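Local coordinates for protein 6-aminohexanoate-dimer hydrolase (Bacillus anthracis, PDB 4GB7) that probably hydrolyses amide bonds such as that of the 6-aminohexanoate dimer, as a serine hydrolase of the beta-lactamase clan, at residues 82-94 / 405-417. Sequence-based numbering, arbitrary orientation.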
ATOM      1  N   ALA A  82       8.297  -9.242  22.818  1.00 19.15           N
ATOM      2  CA  ALA A  82       9.587  -9.481  23.331  1.00 19.52           C
ATOM      3  C   ALA A  82      10.395  -8.211  23.014  1.00 17.96           C
ATOM      4  O   ALA A  82      11.232  -8.154  22.098  1.00 18.53           O
ATOM      5  CB  ALA A  82      10.212 -10.699  22.691  1.00 20.50           C
ATOM      6  N   LEU A  83      10.132  -7.197  23.815  1.00 18.00           N
ATOM      7  CA  LEU A  83      10.604  -5.839  23.526  1.00 17.84           C
ATOM      8  C   LEU A  83      12.101  -5.704  23.635  1.00 20.60           C
ATOM      9  O   LEU A  83      12.754  -6.255  24.545  1.00 21.74           O
ATOM     10  CB  LEU A  83       9.901  -4.840  24.426  1.00 21.95           C
ATOM     11  CG  LEU A  83       8.388  -4.616  24.260  1.00 20.76           C
ATOM     12  CD1 LEU A  83       8.033  -3.400  25.082  1.00 23.40           C
ATOM     13  CD2 LEU A  83       7.927  -4.438  22.792  1.00 17.46           C
ATOM     14  N   GLN A  84      12.643  -4.963  22.675  1.00 19.46           N
ATOM     15  CA  GLN A  84      14.015  -4.495  22.706  1.00 22.86           C
ATOM     16  C   GLN A  84      14.009  -3.023  22.330  1.00 21.53           C
ATOM     17  O   GLN A  84      13.412  -2.640  21.356  1.00 24.21           O
ATOM     18  CB  GLN A  84      14.878  -5.235  21.732  1.00 27.03           C
ATOM     19  CG  GLN A  84      15.102  -6.688  22.032  1.00 27.59           C
ATOM     20  CD  GLN A  84      16.083  -7.281  21.030  1.00 31.06           C
ATOM     21  OE1 GLN A  84      17.191  -6.758  20.832  1.00 34.04           O
ATOM     22  NE2 GLN A  84      15.666  -8.338  20.362  1.00 30.16           N
ATOM     23  N   ASN A  85      14.706  -2.200  23.110  1.00 20.03           N
ATOM     24  CA  ASN A  85      14.707  -0.793  22.815  1.00 21.97           C
ATOM     25  C   ASN A  85      15.752  -0.514  21.738  1.00 22.47           C
ATOM     26  O   ASN A  85      16.970  -0.554  22.009  1.00 22.06           O
ATOM     27  CB  ASN A  85      15.029   0.061  24.048  1.00 21.45           C
ATOM     28  CG  ASN A  85      14.802   1.522  23.788  1.00 22.01           C
ATOM     29  OD1 ASN A  85      14.739   1.922  22.640  1.00 22.61           O
ATOM     30  ND2 ASN A  85      14.653   2.329  24.845  1.00 22.95           N
ATOM     31  N   LEU A  86      15.266  -0.218  20.531  1.00 18.89           N
ATOM     32  CA  LEU A  86      16.128   0.087  19.378  1.00 16.72           C
ATOM     33  C   LEU A  86      16.375   1.584  19.186  1.00 18.13           C
ATOM     34  O   LEU A  86      16.858   1.980  18.137  1.00 17.69           O
ATOM     35  CB  LEU A  86      15.528  -0.485  18.099  1.00 17.53           C
ATOM     36  CG  LEU A  86      15.358  -2.016  18.167  1.00 17.70           C
ATOM     37  CD1 LEU A  86      14.696  -2.505  16.886  1.00 18.83           C
ATOM     38  CD2 LEU A  86      16.650  -2.823  18.391  1.00 21.32           C
ATOM     39  N   ASP A  87      16.057   2.418  20.173  1.00 17.09           N
ATOM     40  CA  ASP A  87      16.124   3.846  19.938  1.00 18.46           C
ATOM     41  C   ASP A  87      17.533   4.264  19.473  1.00 18.10           C
ATOM     42  O   ASP A  87      17.662   5.172  18.647  1.00 17.33           O
ATOM     43  CB  ASP A  87      15.841   4.640  21.200  1.00 20.43           C
ATOM     44  CG  ASP A  87      14.395   4.664  21.590  1.00 18.82           C
ATOM     45  OD1 ASP A  87      13.529   4.323  20.756  1.00 18.42           O
ATOM     46  OD2 ASP A  87      14.144   5.015  22.783  1.00 21.79           O
ATOM     47  N   ASP A  88      18.557   3.635  20.030  1.00 17.74           N
ATOM     48  CA  ASP A  88      19.951   4.061  19.771  1.00 18.96           C
ATOM     49  C   ASP A  88      20.653   3.083  18.853  1.00 18.16           C
ATOM     50  O   ASP A  88      21.865   3.130  18.703  1.00 20.34           O
ATOM     51  CB  ASP A  88      20.721   4.238  21.092  1.00 18.91           C
ATOM     52  CG  ASP A  88      20.172   5.370  21.951  1.00 23.76           C
ATOM     53  OD1 ASP A  88      20.011   6.473  21.417  1.00 29.64           O
ATOM     54  OD2 ASP A  88      19.900   5.155  23.170  1.00 28.68           O
ATOM     55  N   PHE A  89      19.860   2.237  18.168  1.00 17.38           N
ATOM     56  CA  PHE A  89      20.399   1.405  17.135  1.00 19.67           C
ATOM     57  C   PHE A  89      21.078   2.278  16.055  1.00 18.26           C
ATOM     58  O   PHE A  89      20.501   3.284  15.573  1.00 18.46           O
ATOM     59  CB  PHE A  89      19.326   0.535  16.526  1.00 18.12           C
ATOM     60  CG  PHE A  89      19.854  -0.423  15.496  1.00 18.59           C
ATOM     61  CD1 PHE A  89      20.484  -1.584  15.894  1.00 22.79           C
ATOM     62  CD2 PHE A  89      19.780  -0.140  14.136  1.00 21.61           C
ATOM     63  CE1 PHE A  89      20.937  -2.492  14.967  1.00 28.99           C
ATOM     64  CE2 PHE A  89      20.263  -1.038  13.212  1.00 20.75           C
ATOM     65  CZ  PHE A  89      20.850  -2.203  13.637  1.00 21.49           C
ATOM     66  N   ALA A  90      22.321   1.936  15.726  1.00 19.05           N
ATOM     67  CA  ALA A  90      23.102   2.747  14.764  1.00 17.00           C
ATOM     68  C   ALA A  90      22.714   2.364  13.352  1.00 18.73           C
ATOM     69  O   ALA A  90      22.942   1.238  12.922  1.00 25.25           O
ATOM     70  CB  ALA A  90      24.581   2.645  14.972  1.00 22.60           C
ATOM     71  N   VAL A  91      22.070   3.314  12.679  1.00 17.15           N
ATOM     72  CA  VAL A  91      21.679   3.193  11.290  1.00 18.02           C
ATOM     73  C   VAL A  91      22.769   3.786  10.409  1.00 20.81           C
ATOM     74  O   VAL A  91      23.226   4.917  10.630  1.00 20.46           O
ATOM     75  CB  VAL A  91      20.350   3.926  10.987  1.00 16.07           C
ATOM     76  CG1 VAL A  91      19.968   3.792   9.513  1.00 18.98           C
ATOM     77  CG2 VAL A  91      19.234   3.384  11.919  1.00 19.03           C
ATOM     78  N   GLN A  92      23.183   3.037   9.403  1.00 21.64           N
ATOM     79  CA  GLN A  92      24.190   3.582   8.497  1.00 20.51           C
ATOM     80  C   GLN A  92      23.507   4.479   7.449  1.00 19.09           C
ATOM     81  O   GLN A  92      22.843   3.975   6.541  1.00 26.39           O
ATOM     82  CB  GLN A  92      25.034   2.491   7.864  1.00 25.32           C
ATOM     83  CG  GLN A  92      25.830   1.699   8.898  1.00 28.23           C
ATOM     84  CD  GLN A  92      26.623   0.557   8.290  1.00 28.95           C
ATOM     85  OE1 GLN A  92      27.712   0.783   7.763  1.00 31.04           O
ATOM     86  NE2 GLN A  92      26.074  -0.698   8.356  1.00 30.22           N
ATOM     87  N   ARG A  93      23.684   5.797   7.548  1.00 20.28           N
ATOM     88  CA  ARG A  93      23.195   6.664   6.458  1.00 21.02           C
ATOM     89  C   ARG A  93      23.963   6.232   5.171  1.00 19.51           C
ATOM     90  O   ARG A  93      23.415   6.055   4.087  1.00 21.25           O
ATOM     91  CB  ARG A  93      23.550   8.127   6.696  1.00 29.32           C
ATOM     92  CG  ARG A  93      22.892   8.778   7.855  1.00 38.03           C
ATOM     93  CD  ARG A  93      23.084  10.263   7.731  1.00 40.34           C
ATOM     94  NE  ARG A  93      22.545  10.922   8.899  1.00 39.56           N
ATOM     95  CZ  ARG A  93      21.277  11.306   9.016  1.00 44.63           C
ATOM     96  NH1 ARG A  93      20.399  11.108   8.010  1.00 43.59           N
ATOM     97  NH2 ARG A  93      20.890  11.899  10.139  1.00 40.74           N
ATOM     98  N   ARG A  94      25.260   6.018   5.360  1.00 19.31           N
ATOM     99  CA  ARG A  94      26.154   5.446   4.397  1.00 19.35           C
ATOM    100  C   ARG A  94      27.305   4.818   5.247  1.00 17.96           C
ATOM    101  O   ARG A  94      27.384   5.021   6.490  1.00 18.60           O
ATOM    102  CB  ARG A  94      26.606   6.505   3.387  1.00 22.60           C
ATOM    103  CG  ARG A  94      27.618   7.447   3.964  1.00 21.42           C
ATOM    104  CD  ARG A  94      27.800   8.686   3.115  1.00 25.50           C
ATOM    105  NE  ARG A  94      28.710   9.611   3.786  1.00 27.53           N
ATOM    106  CZ  ARG A  94      28.841  10.887   3.446  1.00 31.81           C
ATOM    107  NH1 ARG A  94      28.144  11.383   2.429  1.00 37.46           N
ATOM    108  NH2 ARG A  94      29.675  11.668   4.104  1.00 35.44           N
ATOM    109  N   VAL A 405      18.406   4.366   2.538  1.00 17.78           N
ATOM    110  CA  VAL A 405      18.783   4.292   3.944  1.00 18.26           C
ATOM    111  C   VAL A 405      17.854   3.341   4.719  1.00 16.94           C
ATOM    112  O   VAL A 405      18.322   2.430   5.418  1.00 17.03           O
ATOM    113  CB  VAL A 405      18.815   5.672   4.621  1.00 16.83           C
ATOM    114  CG1 VAL A 405      19.019   5.555   6.135  1.00 17.67           C
ATOM    115  CG2 VAL A 405      19.927   6.533   3.984  1.00 17.49           C
ATOM    116  N   TYR A 406      16.551   3.506   4.551  1.00 16.92           N
ATOM    117  CA  TYR A 406      15.598   2.627   5.174  1.00 18.08           C
ATOM    118  C   TYR A 406      15.726   1.182   4.713  1.00 18.17           C
ATOM    119  O   TYR A 406      15.702   0.268   5.536  1.00 15.90           O
ATOM    120  CB  TYR A 406      14.192   3.149   4.908  1.00 17.53           C
ATOM    121  CG  TYR A 406      13.714   4.381   5.664  1.00 17.76           C
ATOM    122  CD1 TYR A 406      14.394   4.890   6.775  1.00 16.91           C
ATOM    123  CD2 TYR A 406      12.556   5.032   5.254  1.00 15.61           C
ATOM    124  CE1 TYR A 406      13.884   5.943   7.466  1.00 18.39           C
ATOM    125  CE2 TYR A 406      12.035   6.093   5.933  1.00 18.11           C
ATOM    126  CZ  TYR A 406      12.722   6.563   7.032  1.00 18.47           C
ATOM    127  OH  TYR A 406      12.200   7.610   7.733  1.00 19.54           O
ATOM    128  N   SER A 407      15.877   0.966   3.402  1.00 19.56           N
ATOM    129  CA  SER A 407      15.949  -0.393   2.899  1.00 19.00           C
ATOM    130  C   SER A 407      17.119  -1.160   3.500  1.00 17.11           C
ATOM    131  O   SER A 407      16.992  -2.318   3.877  1.00 18.66           O
ATOM    132  CB  SER A 407      16.046  -0.395   1.369  1.00 20.67           C
ATOM    133  OG  SER A 407      14.864   0.141   0.816  1.00 22.06           O
ATOM    134  N   ASN A 408      18.262  -0.472   3.610  1.00 15.22           N
ATOM    135  CA  ASN A 408      19.439  -1.059   4.198  1.00 17.64           C
ATOM    136  C   ASN A 408      19.288  -1.199   5.721  1.00 15.79           C
ATOM    137  O   ASN A 408      19.733  -2.193   6.295  1.00 16.14           O
ATOM    138  CB  ASN A 408      20.667  -0.216   3.860  1.00 19.23           C
ATOM    139  CG  ASN A 408      21.216  -0.559   2.476  1.00 17.22           C
ATOM    140  OD1 ASN A 408      21.822  -1.638   2.316  1.00 21.84           O
ATOM    141  ND2 ASN A 408      20.964   0.325   1.465  1.00 19.32           N
HETATM  142  N   MSE A 409      18.669  -0.226   6.371  1.00 16.87           N
HETATM  143  CA  MSE A 409      18.417  -0.268   7.827  1.00 16.61           C
HETATM  144  C   MSE A 409      17.562  -1.484   8.192  1.00 15.53           C
HETATM  145  O   MSE A 409      17.778  -2.145   9.224  1.00 16.72           O
HETATM  146  CB  MSE A 409      17.682   1.007   8.219  1.00 21.26           C
HETATM  147  CG  MSE A 409      17.256   1.160   9.648  1.00 22.69           C
HETATM  148 SE   MSE A 409      16.268   2.830   9.651  0.70 24.47          SE
HETATM  149  CE  MSE A 409      14.521   2.112   9.309  1.00 20.97           C
ATOM    150  N   TYR A 410      16.605  -1.836   7.325  1.00 15.40           N
ATOM    151  CA  TYR A 410      15.766  -3.001   7.644  1.00 15.94           C
ATOM    152  C   TYR A 410      16.583  -4.308   7.670  1.00 15.55           C
ATOM    153  O   TYR A 410      16.336  -5.206   8.472  1.00 16.56           O
ATOM    154  CB  TYR A 410      14.650  -3.134   6.644  1.00 16.64           C
ATOM    155  CG  TYR A 410      13.672  -1.985   6.560  1.00 15.27           C
ATOM    156  CD1 TYR A 410      13.502  -1.064   7.569  1.00 14.81           C
ATOM    157  CD2 TYR A 410      12.942  -1.811   5.429  1.00 18.20           C
ATOM    158  CE1 TYR A 410      12.609  -0.003   7.418  1.00 15.21           C
ATOM    159  CE2 TYR A 410      12.054  -0.787   5.285  1.00 16.99           C
ATOM    160  CZ  TYR A 410      11.901   0.147   6.286  1.00 15.73           C
ATOM    161  OH  TYR A 410      10.981   1.182   6.095  1.00 18.66           O
ATOM    162  N   ILE A 411      17.551  -4.416   6.773  1.00 16.14           N
ATOM    163  CA  ILE A 411      18.489  -5.532   6.771  1.00 16.27           C
ATOM    164  C   ILE A 411      19.346  -5.545   8.041  1.00 16.12           C
ATOM    165  O   ILE A 411      19.481  -6.587   8.711  1.00 17.34           O
ATOM    166  CB  ILE A 411      19.371  -5.543   5.497  1.00 17.10           C
ATOM    167  CG1 ILE A 411      18.518  -5.647   4.221  1.00 17.71           C
ATOM    168  CG2 ILE A 411      20.364  -6.718   5.606  1.00 16.11           C
ATOM    169  CD1 ILE A 411      19.267  -5.470   2.907  1.00 18.87           C
ATOM    170  N   ASP A 412      19.915  -4.401   8.410  1.00 17.05           N
ATOM    171  CA  ASP A 412      20.671  -4.332   9.619  1.00 17.80           C
ATOM    172  C   ASP A 412      19.885  -4.636  10.879  1.00 16.43           C
ATOM    173  O   ASP A 412      20.407  -5.322  11.783  1.00 17.38           O
ATOM    174  CB  ASP A 412      21.342  -2.975   9.755  1.00 16.43           C
ATOM    175  CG  ASP A 412      22.476  -2.766   8.736  1.00 22.23           C
ATOM    176  OD1 ASP A 412      23.035  -3.760   8.169  1.00 20.61           O
ATOM    177  OD2 ASP A 412      22.826  -1.587   8.544  1.00 24.00           O
ATOM    178  N   ILE A 413      18.646  -4.148  10.951  1.00 16.27           N
ATOM    179  CA  ILE A 413      17.789  -4.511  12.076  1.00 17.75           C
ATOM    180  C   ILE A 413      17.569  -6.028  12.140  1.00 16.31           C
ATOM    181  O   ILE A 413      17.693  -6.633  13.188  1.00 18.12           O
ATOM    182  CB  ILE A 413      16.437  -3.744  12.088  1.00 16.70           C
ATOM    183  CG1 ILE A 413      16.671  -2.261  12.304  1.00 16.61           C
ATOM    184  CG2 ILE A 413      15.482  -4.376  13.140  1.00 17.30           C
ATOM    185  CD1 ILE A 413      15.457  -1.398  11.990  1.00 18.04           C
ATOM    186  N   ALA A 414      17.197  -6.638  11.014  1.00 17.23           N
ATOM    187  CA  ALA A 414      17.015  -8.081  10.965  1.00 15.83           C
ATOM    188  C   ALA A 414      18.267  -8.830  11.486  1.00 15.87           C
ATOM    189  O   ALA A 414      18.170  -9.786  12.260  1.00 18.47           O
ATOM    190  CB  ALA A 414      16.697  -8.520   9.521  1.00 16.79           C
ATOM    191  N   HIS A 415      19.443  -8.456  11.006  1.00 16.36           N
ATOM    192  CA  HIS A 415      20.653  -9.193  11.376  1.00 17.13           C
ATOM    193  C   HIS A 415      20.952  -9.005  12.870  1.00 17.19           C
ATOM    194  O   HIS A 415      21.450  -9.905  13.523  1.00 19.67           O
ATOM    195  CB  HIS A 415      21.832  -8.719  10.548  1.00 16.66           C
ATOM    196  CG  HIS A 415      21.740  -9.117   9.107  1.00 16.85           C
ATOM    197  ND1 HIS A 415      22.626  -8.714   8.175  1.00 20.03           N
ATOM    198  CD2 HIS A 415      20.774  -9.876   8.430  1.00 17.90           C
ATOM    199  CE1 HIS A 415      22.272  -9.250   6.983  1.00 18.29           C
ATOM    200  NE2 HIS A 415      21.135  -9.936   7.149  1.00 20.12           N
ATOM    201  N   HIS A 416      20.668  -7.824  13.397  1.00 18.39           N
ATOM    202  CA  HIS A 416      20.771  -7.569  14.836  1.00 18.37           C
ATOM    203  C   HIS A 416      19.853  -8.448  15.664  1.00 19.47           C
ATOM    204  O   HIS A 416      20.290  -9.058  16.647  1.00 20.82           O
ATOM    205  CB  HIS A 416      20.532  -6.108  15.111  1.00 18.65           C
ATOM    206  CG  HIS A 416      20.490  -5.765  16.567  1.00 21.82           C
ATOM    207  ND1 HIS A 416      21.603  -5.606  17.307  1.00 26.35           N
ATOM    208  CD2 HIS A 416      19.426  -5.536  17.398  1.00 22.77           C
ATOM    209  CE1 HIS A 416      21.260  -5.283  18.563  1.00 32.40           C
ATOM    210  NE2 HIS A 416      19.921  -5.241  18.621  1.00 29.95           N
ATOM    211  N   LEU A 417      18.591  -8.555  15.256  1.00 17.84           N
ATOM    212  CA  LEU A 417      17.602  -9.361  15.957  1.00 19.95           C
ATOM    213  C   LEU A 417      17.927 -10.852  15.852  1.00 22.96           C
ATOM    214  O   LEU A 417      17.595 -11.635  16.749  1.00 23.54           O
ATOM    215  CB  LEU A 417      16.203  -9.060  15.390  1.00 19.46           C
ATOM    216  CG  LEU A 417      15.645  -7.654  15.646  1.00 19.24           C
ATOM    217  CD1 LEU A 417      14.289  -7.540  15.005  1.00 23.71           C
ATOM    218  CD2 LEU A 417      15.581  -7.280  17.127  1.00 24.94           C
TER
HETATM  219  O   HOH W   1      16.456 -10.923  19.217  1.00 35.49           O
HETATM  220  O   HOH W   2      19.005  -8.886  19.377  1.00 42.03           O
HETATM  221  O   HOH W   3      18.750  -4.445  20.951  1.00 47.49           O
HETATM  222  O   HOH W   4      23.653  -0.583  11.041  1.00 37.03           O
HETATM  223  O   HOH W   5      21.062   2.125   6.171  1.00 22.88           O
HETATM  224  O   HOH W   6      21.635   0.698   8.620  1.00 23.98           O
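The ring of Phe-89 meets His-416 where the C-terminal helix of a beta-lactamase-type fold, packed on the central five-stranded sheet, is crossed by segment 82-94, which bonds to edge strand 120-126 near Gln-84. The aromatic pair is edge-to-face: Phe-89 presents CE1 over one face of His-416, with ring centroids 5.2 Å apart and planes at 63°. Phe-89 CG lies anti to the backbone N (chi1 -176°), turning the flat ring toward the helix, its far end between His-416 and Ile-413, with CE2 3.9 Å from Ile-413 CG1.

On one flank, Leu-86 CD2 rests 4.0 Å from His-416 CD2, and CD1 nears Ile-413 CG2. On the other, compact, beta-branched Val-91 sets CG2 3.7 Å from CG of Met-409 (selenomethionine here); Val-91 CG1 also meets Val-405 CG1.

Polar side chains border this core. The Gln-92 amide and Asp-412 carboxylate are nearly parallel (15°) but stepped: NE2 approaches OD2 from outside the carboxylate plane in a weak, 3.4 Å hydrogen bond. OD2 also accepts from two waters, one donating to Ala-90 O, the other accepting from Gln-92 N. Gln-84's long, extended side chain brings its amide to waters at the helix end: one, in the His-416 ring plane, lies 2.7 Å from His-416 NE2 and donates to Gln-84 OE1.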